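Local coordinates for minor fimbrium subunit Mfa5 (PDB 6TNJ), which is an accessory subunit, here its von Willebrand factor domain, of the minor fimbriae, which mediate biofilm formation and adhesion to host cells and other bacteria, at residues V12-Q17 with I113-D118; Q37-K42 with N282-I287; Q124-N129 with K189-N194. All coordinates share one frame; numbering follows the deposited sequence.

Contacts 1 and 2 belong to the core of the von Willebrand factor type A fold; contact 3 lies outside its sheet. Contact 1 pairs two central strands, 9-16 and 110-117. Contact 2 joins helices 26-43 and 276-290, which pack on these strands. Their centres are about 14 Å apart, and Ile114 and Met13 meet Phe39. Along the chain their segments alternate. Contact 3 follows contact 1 and ties two loops together. Its centre is about 21 Å from that of contact 1 and about 34 Å from that of contact 2, on the opposite side of the chain's centre. One of two calcium ions sits at the C-terminal end of the contact 1 strands, placing the metal site on the sheet.

Contact 1: residues V12-Q17 with I113-D118; sequences VMVIDQ and IILMSD. With CA (calcium ion), chain C.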
ATOM      1  N   VAL A  12       5.230  -2.679 -11.205  1.00  3.53           N
ATOM      2  CA  VAL A  12       5.696  -3.113  -9.900  1.00  6.44           C
ATOM      3  C   VAL A  12       4.487  -3.631  -9.125  1.00  3.96           C
ATOM      4  O   VAL A  12       3.551  -2.868  -8.847  1.00  5.58           O
ATOM      5  CB  VAL A  12       6.408  -2.001  -9.107  1.00  6.06           C
ATOM      6  CG1 VAL A  12       6.858  -2.638  -7.788  1.00  3.10           C
ATOM      7  CG2 VAL A  12       7.580  -1.370  -9.855  1.00  5.86           C
ATOM      8  N   MET A  13       4.500  -4.925  -8.788  1.00  2.37           N
ATOM      9  CA  MET A  13       3.495  -5.529  -7.921  1.00  3.48           C
ATOM     10  C   MET A  13       3.928  -5.365  -6.467  1.00  4.31           C
ATOM     11  O   MET A  13       5.065  -5.675  -6.114  1.00  4.82           O
ATOM     12  CB  MET A  13       3.310  -7.015  -8.262  1.00  3.43           C
ATOM     13  CG  MET A  13       2.840  -7.267  -9.693  1.00  4.39           C
ATOM     14  SD  MET A  13       2.937  -9.008 -10.133  1.00  6.98           S
ATOM     15  CE  MET A  13       1.572  -9.676  -9.208  1.00 11.72           C
ATOM     16  N   VAL A  14       3.015  -4.880  -5.627  1.00  1.14           N
ATOM     17  CA  VAL A  14       3.271  -4.611  -4.220  1.00  4.82           C
ATOM     18  C   VAL A  14       2.197  -5.360  -3.442  1.00  8.93           C
ATOM     19  O   VAL A  14       1.029  -4.955  -3.452  1.00  4.74           O
ATOM     20  CB  VAL A  14       3.233  -3.112  -3.889  1.00  5.00           C
ATOM     21  CG1 VAL A  14       3.569  -2.883  -2.413  1.00  7.59           C
ATOM     22  CG2 VAL A  14       4.165  -2.347  -4.797  1.00  4.37           C
ATOM     23  N   ILE A  15       2.581  -6.443  -2.769  1.00  3.32           N
ATOM     24  CA  ILE A  15       1.616  -7.350  -2.154  1.00  2.98           C
ATOM     25  C   ILE A  15       1.795  -7.342  -0.645  1.00  8.55           C
ATOM     26  O   ILE A  15       2.861  -7.685  -0.125  1.00  8.35           O
ATOM     27  CB  ILE A  15       1.741  -8.785  -2.689  1.00  7.22           C
ATOM     28  CG1 ILE A  15       1.644  -8.822  -4.214  1.00 12.58           C
ATOM     29  CG2 ILE A  15       0.676  -9.637  -2.060  1.00  6.23           C
ATOM     30  CD1 ILE A  15       0.339  -8.342  -4.766  1.00 25.44           C
ATOM     31  N   ASP A  16       0.728  -6.994   0.062  0.76  4.30           N
ATOM     32  CA  ASP A  16       0.674  -7.073   1.524  0.76  4.49           C
ATOM     33  C   ASP A  16       0.589  -8.538   1.971  0.76  4.87           C
ATOM     34  O   ASP A  16      -0.373  -9.234   1.633  0.76  2.89           O
ATOM     35  CB  ASP A  16      -0.553  -6.281   1.970  0.76  3.77           C
ATOM     36  CG  ASP A  16      -0.745  -6.239   3.466  0.76  5.34           C
ATOM     37  OD1 ASP A  16       0.099  -6.806   4.204  0.76 12.13           O
ATOM     38  OD2 ASP A  16      -1.765  -5.643   3.884  0.76  2.76           O
ATOM     39  N   GLN A  17       1.574  -8.995   2.758  1.00  6.43           N
ATOM     40  CA  GLN A  17       1.577 -10.345   3.318  1.00  5.16           C
ATOM     41  C   GLN A  17       1.477 -10.294   4.841  1.00  3.54           C
ATOM     42  O   GLN A  17       2.142 -11.052   5.566  1.00  7.14           O
ATOM     43  CB  GLN A  17       2.815 -11.148   2.873  1.00  4.89           C
ATOM     44  CG  GLN A  17       4.182 -10.570   3.243  1.00  4.92           C
ATOM     45  CD  GLN A  17       5.352 -11.530   3.036  1.00  9.95           C
ATOM     46  OE1 GLN A  17       5.340 -12.401   2.150  1.00  6.03           O
ATOM     47  NE2 GLN A  17       6.376 -11.370   3.865  1.00 11.32           N
ATOM     48  N   ILE A 113       2.013   0.725 -10.840  1.00  4.51           N
ATOM     49  CA  ILE A 113       2.141   0.054  -9.561  1.00  3.64           C
ATOM     50  C   ILE A 113       0.804  -0.605  -9.240  1.00 11.22           C
ATOM     51  O   ILE A 113      -0.254   0.008  -9.400  1.00  5.32           O
ATOM     52  CB  ILE A 113       2.559   1.032  -8.441  1.00 10.13           C
ATOM     53  CG1 ILE A 113       3.968   1.588  -8.678  1.00  7.50           C
ATOM     54  CG2 ILE A 113       2.453   0.333  -7.102  1.00  4.53           C
ATOM     55  CD1 ILE A 113       4.313   2.865  -7.844  1.00  6.17           C
ATOM     56  N   ILE A 114       0.840  -1.852  -8.793  1.00  4.15           N
ATOM     57  CA  ILE A 114      -0.351  -2.532  -8.323  1.00  4.42           C
ATOM     58  C   ILE A 114      -0.148  -2.785  -6.841  1.00  5.59           C
ATOM     59  O   ILE A 114       0.767  -3.524  -6.446  1.00  6.30           O
ATOM     60  CB  ILE A 114      -0.622  -3.836  -9.070  1.00  3.71           C
ATOM     61  CG1 ILE A 114      -0.752  -3.572 -10.567  1.00  7.09           C
ATOM     62  CG2 ILE A 114      -1.884  -4.448  -8.541  1.00  7.13           C
ATOM     63  CD1 ILE A 114      -0.759  -4.813 -11.380  1.00 11.87           C
ATOM     64  N   LEU A 115      -0.977  -2.154  -6.027  1.00  1.90           N
ATOM     65  CA  LEU A 115      -0.959  -2.323  -4.589  1.00  3.65           C
ATOM     66  C   LEU A 115      -2.136  -3.192  -4.180  1.00  4.11           C
ATOM     67  O   LEU A 115      -3.278  -2.906  -4.526  1.00  3.99           O
ATOM     68  CB  LEU A 115      -1.043  -0.973  -3.873  1.00  3.20           C
ATOM     69  CG  LEU A 115      -1.182  -1.075  -2.352  1.00  6.20           C
ATOM     70  CD1 LEU A 115       0.062  -1.728  -1.738  1.00  5.75           C
ATOM     71  CD2 LEU A 115      -1.464   0.290  -1.717  1.00  6.53           C
ATOM     72  N   MET A 116      -1.864  -4.221  -3.405  1.00  6.01           N
ATOM     73  CA  MET A 116      -2.907  -5.065  -2.870  0.53  6.44           C
ATOM     74  C   MET A 116      -2.712  -5.165  -1.367  1.00  2.54           C
ATOM     75  O   MET A 116      -1.614  -5.506  -0.922  1.00  5.65           O
ATOM     76  CB  MET A 116      -2.825  -6.434  -3.538  0.53  5.47           C
ATOM     77  CG  MET A 116      -3.815  -7.429  -3.081  0.53  6.57           C
ATOM     78  SD  MET A 116      -3.433  -9.033  -3.828  0.53  7.68           S
ATOM     79  CE  MET A 116      -4.272 -10.009  -2.616  0.53  1.73           C
ATOM     80  N   SER A 117      -3.757  -4.861  -0.598  1.00  3.47           N
ATOM     81  CA  SER A 117      -3.718  -4.934   0.855  1.00  6.93           C
ATOM     82  C   SER A 117      -5.077  -5.358   1.401  1.00  8.32           C
ATOM     83  O   SER A 117      -6.125  -4.959   0.880  1.00  3.90           O
ATOM     84  CB  SER A 117      -3.295  -3.593   1.457  1.00  8.07           C
ATOM     85  OG  SER A 117      -3.380  -3.622   2.867  1.00  8.34           O
ATOM     86  N   ASP A 118      -5.049  -6.183   2.456  1.00  3.42           N
ATOM     87  CA  ASP A 118      -6.247  -6.662   3.130  1.00  7.76           C
ATOM     88  C   ASP A 118      -6.458  -5.987   4.480  1.00  7.66           C
ATOM     89  O   ASP A 118      -7.163  -6.528   5.334  1.00  4.82           O
ATOM     90  CB  ASP A 118      -6.194  -8.188   3.310  1.00  6.10           C
ATOM     91  CG  ASP A 118      -5.213  -8.622   4.369  1.00  8.50           C
ATOM     92  OD1 ASP A 118      -4.224  -7.899   4.604  1.00  5.96           O
ATOM     93  OD2 ASP A 118      -5.434  -9.677   4.979  1.00  7.90           O
TER
HETATM   94 CA    CA C 502      -3.671  -7.365   6.842  1.00 30.99          CA
HETATM   95  O   HOH W   1      -3.107  -5.660   6.169  1.00 12.15           O
HETATM   96  O   HOH W   2      -6.203  -6.982   8.079  1.00 21.96           O
HETATM   97  O   HOH W   3      -3.890  -6.654   8.981  1.00 15.97           O
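Ser117 OG donates a hydrogen bond to Asp16 OD2 at 2.8 Å, where two parallel strands of the von Willebrand factor A sheet end at a calcium ion. Asp16 opens the DxSxS sequence of the metal-ion-dependent adhesion site (MIDAS). The serine meets OD2 on the anti side, 17° out of the carboxylate plane. Asp16 CG lies anti to the backbone N (chi1 -179°), which carries the carboxylate across to the other strand. Its second oxygen, OD1, bonds to Ser18 OG.

Calcium is bound directly by Asp118 OD1 at 2.4 Å and by Ser20 OG. Asp16 takes part through water: a metal-bound water donates to its OD2 at 2.6 Å. Another water on the ion donates to the backbone O of Asp118. The carboxylates of Asp16 and Asp118 are turned 79° against each other. Asp118 OD2 forms a salt bridge with Arg28, a second-shell partner that would steady the carboxylate on the metal.

Behind the site, four backbone bonds join the strands. Val14 N donates to Ile114 O and Val14 O accepts from Met116 N, so both its backbone groups turn to this strand, while Met13 and Ile15 bond to strand 53-60. Ile114 N to Val12 O and Asp16 N to Met116 O complete the ladder.

The side chains of Val14, Ile113 and Leu115 pack on one face of the sheet. Val14 CG2 meets Ile113 CG2 at 3.9 Å, while its other branch, CG1, touches Leu115 CD1 at 3.8 Å. On the other face, Ile15 CD1 rests 3.9 Å from both CB and SD of Met116.

Contact 2: residues Q37-K42 with N282-I287; sequences QRFVKK and NIAQTI
Phe39 and Ala284 form the middle of an apolar contact between two helices that lie on the same side of the central sheet. The helices run in nearly the same direction, with segment axes crossing at -23° and 10.3 Å apart at their closest. The shared surface is small, and side chains make the contact: Phe39 and Lys42 from one helix, Ala284 and two isoleucines from the other. Phe39 CG is anti to the backbone N (chi1 176°), and this swings the ring toward the second helix. Ring atom CE2 comes 3.9 Å from Ala284 CB. Ile287 CD1 meets the ring at its edge, near the plane, 4.3 Å from CZ. Ile283 CG2 approaches CE2 obliquely at the same distance. The exposed Lys42 lies along the alanine, its chain bent at chi3 and chi4, with CD 3.9 Å from Ala284 CB. Arg38 adds a charged link between the helices through a salt bridge from NE to Asp281.

Below the pair lies the sheet. Phe39 packs on Met13 and Ile114, and Ile283 packs on Ile114 and Ile244. Val40 turns to helix 74-82, where it touches Leu77 and Ile81, so helix 26-43 lies between that helix and helix 276-290.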
ATOM      1  N   GLN A  37       0.187 -15.116  -9.814  1.00  9.42           N
ATOM      2  CA  GLN A  37       0.844 -15.855 -10.889  1.00 11.23           C
ATOM      3  C   GLN A  37       0.072 -15.711 -12.183  1.00  6.96           C
ATOM      4  O   GLN A  37       0.661 -15.564 -13.264  1.00  9.71           O
ATOM      5  CB  GLN A  37       0.967 -17.325 -10.514  1.00 11.54           C
ATOM      6  CG  GLN A  37       1.914 -17.575  -9.369  1.00  8.82           C
ATOM      7  CD  GLN A  37       2.007 -19.052  -9.053  1.00 13.83           C
ATOM      8  OE1 GLN A  37       2.877 -19.744  -9.567  1.00 10.67           O
ATOM      9  NE2 GLN A  37       1.090 -19.544  -8.227  1.00 10.96           N
ATOM     10  N   ARG A  38      -1.255 -15.724 -12.089  1.00  6.25           N
ATOM     11  CA  ARG A  38      -2.081 -15.544 -13.270  1.00  8.74           C
ATOM     12  C   ARG A  38      -1.774 -14.216 -13.949  1.00 13.86           C
ATOM     13  O   ARG A  38      -1.649 -14.151 -15.179  1.00  6.46           O
ATOM     14  CB  ARG A  38      -3.551 -15.624 -12.862  1.00 12.88           C
ATOM     15  CG  ARG A  38      -4.556 -15.339 -13.956  1.00 15.15           C
ATOM     16  CD  ARG A  38      -5.968 -15.211 -13.364  1.00 16.65           C
ATOM     17  NE  ARG A  38      -6.977 -14.894 -14.379  1.00 17.10           N
ATOM     18  CZ  ARG A  38      -7.559 -15.798 -15.159  1.00 42.38           C
ATOM     19  NH1 ARG A  38      -7.227 -17.083 -15.037  1.00 35.04           N
ATOM     20  NH2 ARG A  38      -8.468 -15.422 -16.060  1.00 19.90           N
ATOM     21  N   PHE A  39      -1.658 -13.142 -13.165  1.00  9.28           N
ATOM     22  CA  PHE A  39      -1.334 -11.835 -13.730  1.00  9.46           C
ATOM     23  C   PHE A  39       0.031 -11.863 -14.417  1.00  4.70           C
ATOM     24  O   PHE A  39       0.187 -11.380 -15.544  1.00  8.68           O
ATOM     25  CB  PHE A  39      -1.370 -10.772 -12.623  1.00  6.21           C
ATOM     26  CG  PHE A  39      -0.958  -9.398 -13.087  1.00  8.40           C
ATOM     27  CD1 PHE A  39       0.313  -8.934 -12.862  1.00  8.08           C
ATOM     28  CD2 PHE A  39      -1.860  -8.577 -13.757  1.00  9.36           C
ATOM     29  CE1 PHE A  39       0.703  -7.674 -13.315  1.00  5.04           C
ATOM     30  CE2 PHE A  39      -1.490  -7.307 -14.194  1.00  7.19           C
ATOM     31  CZ  PHE A  39      -0.204  -6.856 -13.973  1.00 10.53           C
ATOM     32  N   VAL A  40       1.030 -12.424 -13.749  1.00  5.11           N
ATOM     33  CA  VAL A  40       2.374 -12.475 -14.326  1.00  6.91           C
ATOM     34  C   VAL A  40       2.349 -13.182 -15.673  1.00 10.06           C
ATOM     35  O   VAL A  40       2.945 -12.715 -16.659  1.00  8.31           O
ATOM     36  CB  VAL A  40       3.345 -13.166 -13.350  1.00  6.85           C
ATOM     37  CG1 VAL A  40       4.640 -13.544 -14.062  1.00  6.91           C
ATOM     38  CG2 VAL A  40       3.647 -12.269 -12.135  1.00  9.27           C
ATOM     39  N   LYS A  41       1.678 -14.335 -15.734  0.61  9.92           N
ATOM     40  CA  LYS A  41       1.607 -15.095 -16.981  0.61 10.07           C
ATOM     41  C   LYS A  41       0.867 -14.324 -18.066  0.61 11.22           C
ATOM     42  O   LYS A  41       1.263 -14.347 -19.240  0.61 10.09           O
ATOM     43  CB  LYS A  41       0.929 -16.430 -16.728  0.61 11.26           C
ATOM     44  CG  LYS A  41       1.676 -17.322 -15.775  0.61 12.84           C
ATOM     45  CD  LYS A  41       0.853 -18.530 -15.414  0.61 19.72           C
ATOM     46  CE  LYS A  41       1.653 -19.476 -14.541  0.61 22.82           C
ATOM     47  NZ  LYS A  41       0.782 -20.436 -13.807  0.61 16.10           N
ATOM     48  N   LYS A  42      -0.218 -13.639 -17.692  1.00 10.63           N
ATOM     49  CA  LYS A  42      -0.982 -12.861 -18.656  1.00 10.70           C
ATOM     50  C   LYS A  42      -0.156 -11.722 -19.233  1.00 10.99           C
ATOM     51  O   LYS A  42      -0.260 -11.416 -20.426  1.00 11.47           O
ATOM     52  CB  LYS A  42      -2.246 -12.312 -17.987  1.00 12.62           C
ATOM     53  CG  LYS A  42      -3.334 -11.862 -18.946  1.00 28.51           C
ATOM     54  CD  LYS A  42      -4.653 -11.611 -18.209  1.00 32.09           C
ATOM     55  CE  LYS A  42      -5.259 -12.888 -17.623  1.00 42.56           C
ATOM     56  NZ  LYS A  42      -5.591 -13.915 -18.661  1.00 67.15           N
ATOM     57  N   ASN A 282      -8.849  -7.417 -14.976  1.00  8.07           N
ATOM     58  CA  ASN A 282      -9.246  -6.101 -15.454  1.00  7.94           C
ATOM     59  C   ASN A 282      -8.053  -5.154 -15.477  1.00 10.35           C
ATOM     60  O   ASN A 282      -7.924  -4.326 -16.390  1.00  9.55           O
ATOM     61  CB  ASN A 282     -10.370  -5.540 -14.595  1.00 11.96           C
ATOM     62  CG  ASN A 282     -10.931  -4.240 -15.155  1.00 30.19           C
ATOM     63  OD1 ASN A 282     -10.541  -3.151 -14.744  1.00 27.68           O
ATOM     64  ND2 ASN A 282     -11.837  -4.356 -16.121  1.00 40.80           N
ATOM     65  N   ILE A 283      -7.159  -5.266 -14.489  1.00  5.65           N
ATOM     66  CA  ILE A 283      -5.978  -4.404 -14.466  1.00 11.65           C
ATOM     67  C   ILE A 283      -5.076  -4.706 -15.653  1.00  8.31           C
ATOM     68  O   ILE A 283      -4.551  -3.791 -16.302  1.00  8.27           O
ATOM     69  CB  ILE A 283      -5.228  -4.548 -13.129  1.00  8.74           C
ATOM     70  CG1 ILE A 283      -6.076  -3.947 -12.003  1.00 11.32           C
ATOM     71  CG2 ILE A 283      -3.848  -3.900 -13.242  1.00 11.57           C
ATOM     72  CD1 ILE A 283      -5.593  -4.316 -10.617  1.00  9.34           C
ATOM     73  N   ALA A 284      -4.868  -5.992 -15.951  1.00  9.06           N
ATOM     74  CA  ALA A 284      -4.069  -6.360 -17.111  1.00  7.18           C
ATOM     75  C   ALA A 284      -4.678  -5.818 -18.392  1.00  8.44           C
ATOM     76  O   ALA A 284      -3.959  -5.355 -19.280  1.00 12.02           O
ATOM     77  CB  ALA A 284      -3.946  -7.883 -17.195  1.00  9.12           C
ATOM     78  N   GLN A 285      -6.003  -5.903 -18.517  1.00  9.86           N
ATOM     79  CA  GLN A 285      -6.692  -5.380 -19.693  1.00 12.42           C
ATOM     80  C   GLN A 285      -6.482  -3.881 -19.822  1.00 14.75           C
ATOM     81  O   GLN A 285      -6.151  -3.377 -20.903  1.00 15.49           O
ATOM     82  CB  GLN A 285      -8.184  -5.697 -19.596  1.00 12.07           C
ATOM     83  CG  GLN A 285      -8.993  -5.311 -20.812  1.00 26.98           C
ATOM     84  CD  GLN A 285     -10.445  -5.750 -20.701  1.00 47.60           C
ATOM     85  OE1 GLN A 285     -10.812  -6.849 -21.123  1.00 52.41           O
ATOM     86  NE2 GLN A 285     -11.275  -4.891 -20.122  1.00 62.60           N
ATOM     87  N   THR A 286      -6.696  -3.145 -18.727  1.00  9.04           N
ATOM     88  CA  THR A 286      -6.475  -1.700 -18.737  1.00  7.81           C
ATOM     89  C   THR A 286      -5.055  -1.364 -19.162  1.00 12.44           C
ATOM     90  O   THR A 286      -4.833  -0.493 -20.013  1.00 13.05           O
ATOM     91  CB  THR A 286      -6.779  -1.116 -17.361  1.00 15.23           C
ATOM     92  OG1 THR A 286      -8.172  -1.301 -17.076  1.00 17.07           O
ATOM     93  CG2 THR A 286      -6.423   0.347 -17.310  1.00 26.45           C
ATOM     94  N   ILE A 287      -4.074  -2.048 -18.584  1.00  8.04           N
ATOM     95  CA  ILE A 287      -2.691  -1.793 -18.966  1.00  8.84           C
ATOM     96  C   ILE A 287      -2.497  -2.067 -20.455  1.00 14.57           C
ATOM     97  O   ILE A 287      -1.898  -1.267 -21.175  1.00 10.89           O
ATOM     98  CB  ILE A 287      -1.722  -2.616 -18.096  1.00  5.27           C
ATOM     99  CG1 ILE A 287      -1.803  -2.143 -16.646  1.00  8.08           C
ATOM    100  CG2 ILE A 287      -0.308  -2.483 -18.614  1.00 10.75           C
ATOM    101  CD1 ILE A 287      -0.994  -3.000 -15.693  1.00 14.76           C
TER

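Contact 3: residues Q124-N129 with K189-N194; sequences QYPVKN and KFDYSN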
ATOM      1  N   GLN A 124       4.540   2.986   9.785  1.00  3.60           N
ATOM      2  CA  GLN A 124       4.989   4.029   8.869  1.00  6.01           C
ATOM      3  C   GLN A 124       6.401   4.468   9.238  1.00  2.11           C
ATOM      4  O   GLN A 124       6.919   4.129  10.308  1.00  3.70           O
ATOM      5  CB  GLN A 124       4.047   5.230   8.870  1.00  8.19           C
ATOM      6  CG  GLN A 124       4.185   6.112  10.098  1.00  6.00           C
ATOM      7  CD  GLN A 124       3.443   7.417   9.949  1.00 11.31           C
ATOM      8  OE1 GLN A 124       2.217   7.481  10.047  1.00  5.97           O
ATOM      9  NE2 GLN A 124       4.184   8.469   9.688  1.00  3.11           N
ATOM     10  N   TYR A 125       7.015   5.293   8.347  1.00  5.19           N
ATOM     11  CA  TYR A 125       8.333   5.821   8.625  1.00  3.76           C
ATOM     12  C   TYR A 125       8.261   7.037   9.545  1.00  4.70           C
ATOM     13  O   TYR A 125       7.274   7.781   9.539  1.00  5.19           O
ATOM     14  CB  TYR A 125       9.051   6.211   7.339  1.00  4.52           C
ATOM     15  CG  TYR A 125       9.347   5.033   6.473  1.00  4.17           C
ATOM     16  CD1 TYR A 125       9.966   3.906   6.997  1.00  3.57           C
ATOM     17  CD2 TYR A 125       8.995   5.017   5.129  1.00  1.73           C
ATOM     18  CE1 TYR A 125      10.219   2.815   6.224  1.00  3.36           C
ATOM     19  CE2 TYR A 125       9.279   3.888   4.328  1.00  2.18           C
ATOM     20  CZ  TYR A 125       9.871   2.800   4.898  1.00  2.09           C
ATOM     21  OH  TYR A 125      10.128   1.668   4.151  1.00  5.55           O
ATOM     22  N   PRO A 126       9.309   7.262  10.334  1.00  4.58           N
ATOM     23  CA  PRO A 126       9.355   8.446  11.192  1.00  3.09           C
ATOM     24  C   PRO A 126       9.232   9.734  10.398  1.00  7.21           C
ATOM     25  O   PRO A 126       9.666   9.813   9.243  1.00  5.28           O
ATOM     26  CB  PRO A 126      10.738   8.358  11.855  1.00  8.73           C
ATOM     27  CG  PRO A 126      11.112   6.921  11.788  1.00  6.73           C
ATOM     28  CD  PRO A 126      10.510   6.419  10.486  1.00  5.38           C
ATOM     29  N   VAL A 127       8.691  10.756  11.078  1.00  8.25           N
ATOM     30  CA  VAL A 127       8.609  12.131  10.583  1.00  2.04           C
ATOM     31  C   VAL A 127       9.753  12.944  11.170  1.00  8.02           C
ATOM     32  O   VAL A 127       9.929  13.010  12.390  1.00  4.46           O
ATOM     33  CB  VAL A 127       7.254  12.759  10.934  1.00  5.00           C
ATOM     34  CG1 VAL A 127       7.167  14.185  10.439  1.00  5.25           C
ATOM     35  CG2 VAL A 127       6.132  11.941  10.306  1.00  4.65           C
ATOM     36  N   LYS A 128      10.513  13.579  10.295  1.00  7.78           N
ATOM     37  CA  LYS A 128      11.672  14.366  10.685  1.00  7.24           C
ATOM     38  C   LYS A 128      11.263  15.763  11.108  1.00  7.04           C
ATOM     39  O   LYS A 128      10.294  16.338  10.601  1.00  7.44           O
ATOM     40  CB  LYS A 128      12.643  14.447   9.518  1.00  7.69           C
ATOM     41  CG  LYS A 128      13.219  13.110   9.186  1.00 10.93           C
ATOM     42  CD  LYS A 128      14.212  13.162   8.052  1.00 13.66           C
ATOM     43  CE  LYS A 128      13.571  13.697   6.823  1.00 20.65           C
ATOM     44  NZ  LYS A 128      14.346  13.299   5.623  1.00 17.50           N
ATOM     45  N   ASN A 129      12.032  16.315  12.041  0.62  9.74           N
ATOM     46  CA  ASN A 129      11.758  17.610  12.645  0.62 12.07           C
ATOM     47  C   ASN A 129      10.256  17.798  12.835  0.62 10.00           C
ATOM     48  O   ASN A 129       9.650  18.753  12.358  0.62  8.25           O
ATOM     49  CB  ASN A 129      12.344  18.738  11.809  0.62 11.08           C
ATOM     50  CG  ASN A 129      12.656  19.954  12.642  0.62 14.12           C
ATOM     51  OD1 ASN A 129      12.530  19.922  13.863  0.62 11.32           O
ATOM     52  ND2 ASN A 129      13.048  21.042  11.986  0.62 11.77           N
ATOM     53  N   LYS A 189       9.894  15.186   4.567  1.00  7.14           N
ATOM     54  CA  LYS A 189       9.533  14.997   5.961  1.00  4.40           C
ATOM     55  C   LYS A 189       9.764  13.582   6.467  1.00  5.92           C
ATOM     56  O   LYS A 189       9.789  13.382   7.679  1.00  9.05           O
ATOM     57  CB  LYS A 189       8.073  15.383   6.175  1.00  6.04           C
ATOM     58  CG  LYS A 189       7.917  16.842   6.567  1.00 12.75           C
ATOM     59  CD  LYS A 189       7.940  16.946   8.084  1.00 12.81           C
ATOM     60  CE  LYS A 189       8.270  18.319   8.571  1.00 12.72           C
ATOM     61  NZ  LYS A 189       8.304  18.331  10.044  1.00  7.87           N
ATOM     62  N   PHE A 190       9.929  12.589   5.600  1.00  4.48           N
ATOM     63  CA  PHE A 190      10.035  11.209   6.072  1.00  3.41           C
ATOM     64  C   PHE A 190      11.496  10.782   6.179  1.00  7.29           C
ATOM     65  O   PHE A 190      12.317  11.130   5.327  1.00 10.81           O
ATOM     66  CB  PHE A 190       9.286  10.244   5.148  1.00  5.48           C
ATOM     67  CG  PHE A 190       7.801  10.415   5.184  1.00  8.10           C
ATOM     68  CD1 PHE A 190       7.088  10.093   6.326  1.00  6.63           C
ATOM     69  CD2 PHE A 190       7.121  10.916   4.086  1.00  3.84           C
ATOM     70  CE1 PHE A 190       5.712  10.249   6.376  1.00  6.07           C
ATOM     71  CE2 PHE A 190       5.743  11.093   4.129  1.00 10.47           C
ATOM     72  CZ  PHE A 190       5.039  10.759   5.281  1.00  7.85           C
ATOM     73  N   ASP A 191      11.812  10.029   7.231  1.00  4.02           N
ATOM     74  CA  ASP A 191      13.123   9.397   7.391  1.00  4.05           C
ATOM     75  C   ASP A 191      13.081   8.102   6.606  1.00  5.99           C
ATOM     76  O   ASP A 191      12.451   7.131   7.031  1.00  6.04           O
ATOM     77  CB  ASP A 191      13.426   9.142   8.866  1.00  3.82           C
ATOM     78  CG  ASP A 191      14.755   8.444   9.096  1.00  4.92           C
ATOM     79  OD1 ASP A 191      15.440   8.092   8.121  1.00  6.44           O
ATOM     80  OD2 ASP A 191      15.099   8.221  10.283  1.00  5.88           O
ATOM     81  N   TYR A 192      13.724   8.095   5.438  1.00  3.91           N
ATOM     82  CA  TYR A 192      13.848   6.904   4.611  1.00  5.63           C
ATOM     83  C   TYR A 192      15.222   6.227   4.732  1.00  6.58           C
ATOM     84  O   TYR A 192      15.580   5.413   3.873  1.00  5.23           O
ATOM     85  CB  TYR A 192      13.628   7.255   3.137  1.00  5.20           C
ATOM     86  CG  TYR A 192      12.263   7.765   2.732  1.00  5.31           C
ATOM     87  CD1 TYR A 192      11.120   6.999   2.886  1.00  4.95           C
ATOM     88  CD2 TYR A 192      12.138   9.009   2.152  1.00  8.08           C
ATOM     89  CE1 TYR A 192       9.857   7.481   2.471  1.00  2.57           C
ATOM     90  CE2 TYR A 192      10.907   9.494   1.764  1.00  6.84           C
ATOM     91  CZ  TYR A 192       9.776   8.721   1.902  1.00  3.46           C
ATOM     92  OH  TYR A 192       8.583   9.260   1.475  1.00  4.63           O
ATOM     93  N   SER A 193      15.994   6.536   5.768  1.00  4.20           N
ATOM     94  CA  SER A 193      17.342   5.967   5.882  1.00  7.48           C
ATOM     95  C   SER A 193      17.331   4.458   6.109  1.00  5.64           C
ATOM     96  O   SER A 193      18.339   3.785   5.819  1.00  5.30           O
ATOM     97  CB  SER A 193      18.101   6.672   7.016  1.00  7.99           C
ATOM     98  OG  SER A 193      17.531   6.401   8.285  1.00  7.62           O
ATOM     99  N   ASN A 194      16.213   3.913   6.586  1.00  5.29           N
ATOM    100  CA  ASN A 194      16.061   2.497   6.910  1.00  6.04           C
ATOM    101  C   ASN A 194      14.647   2.078   6.515  1.00  4.14           C
ATOM    102  O   ASN A 194      13.678   2.439   7.196  1.00  5.18           O
ATOM    103  CB  ASN A 194      16.316   2.287   8.395  1.00  5.92           C
ATOM    104  CG  ASN A 194      15.970   0.904   8.879  1.00 10.96           C
ATOM    105  OD1 ASN A 194      15.764  -0.030   8.105  1.00  4.84           O
ATOM    106  ND2 ASN A 194      15.942   0.758  10.191  1.00  8.14           N
TER
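Tyr125 and Tyr192 bring their rings together nearly at right angles, with planes 79° apart and centroids 5.7 Å apart. Atom CD2 of Tyr125 meets CD1 of Tyr192 at 3.7 Å. Each hydroxyl is tied elsewhere, Tyr125 OH to Leu195 O and Tyr192 OH to Glu230. Phe190 turns its ring edge to the other loop: Tyr125 O, Pro126 O and Gln124 NE2 all lie near the ring plane. Gln124 NE2 is 4.1 Å from Phe190 CE1, its amide plane turned 59° from the ring. That same NE2 donates to Tyr125 O.

Neither segment has regular structure, but Val127 and Phe190 make a single beta bridge. It joins the loop after strand 110-117 to that between strands 179-181 and 209-210, against helices 92-103 and 223-236. Two straight bonds flank it, Asp191 N to Pro126 O at 2.9 Å and Lys128 N to Lys189 O at 2.7 Å. In an Asx turn, Asp191 OD1 accepts from Ser193 N and also from Ser193 OG.

Lys128 bends at chi3 (-59°), and its NZ donates to Phe190 O at 3.0 Å, from well above the carbonyl plane. Lys189 NZ meets Lys128 O almost end-on at 2.9 Å and Asn129 O from above its carbonyl plane at 2.7 Å, with a salt bridge to Asp134.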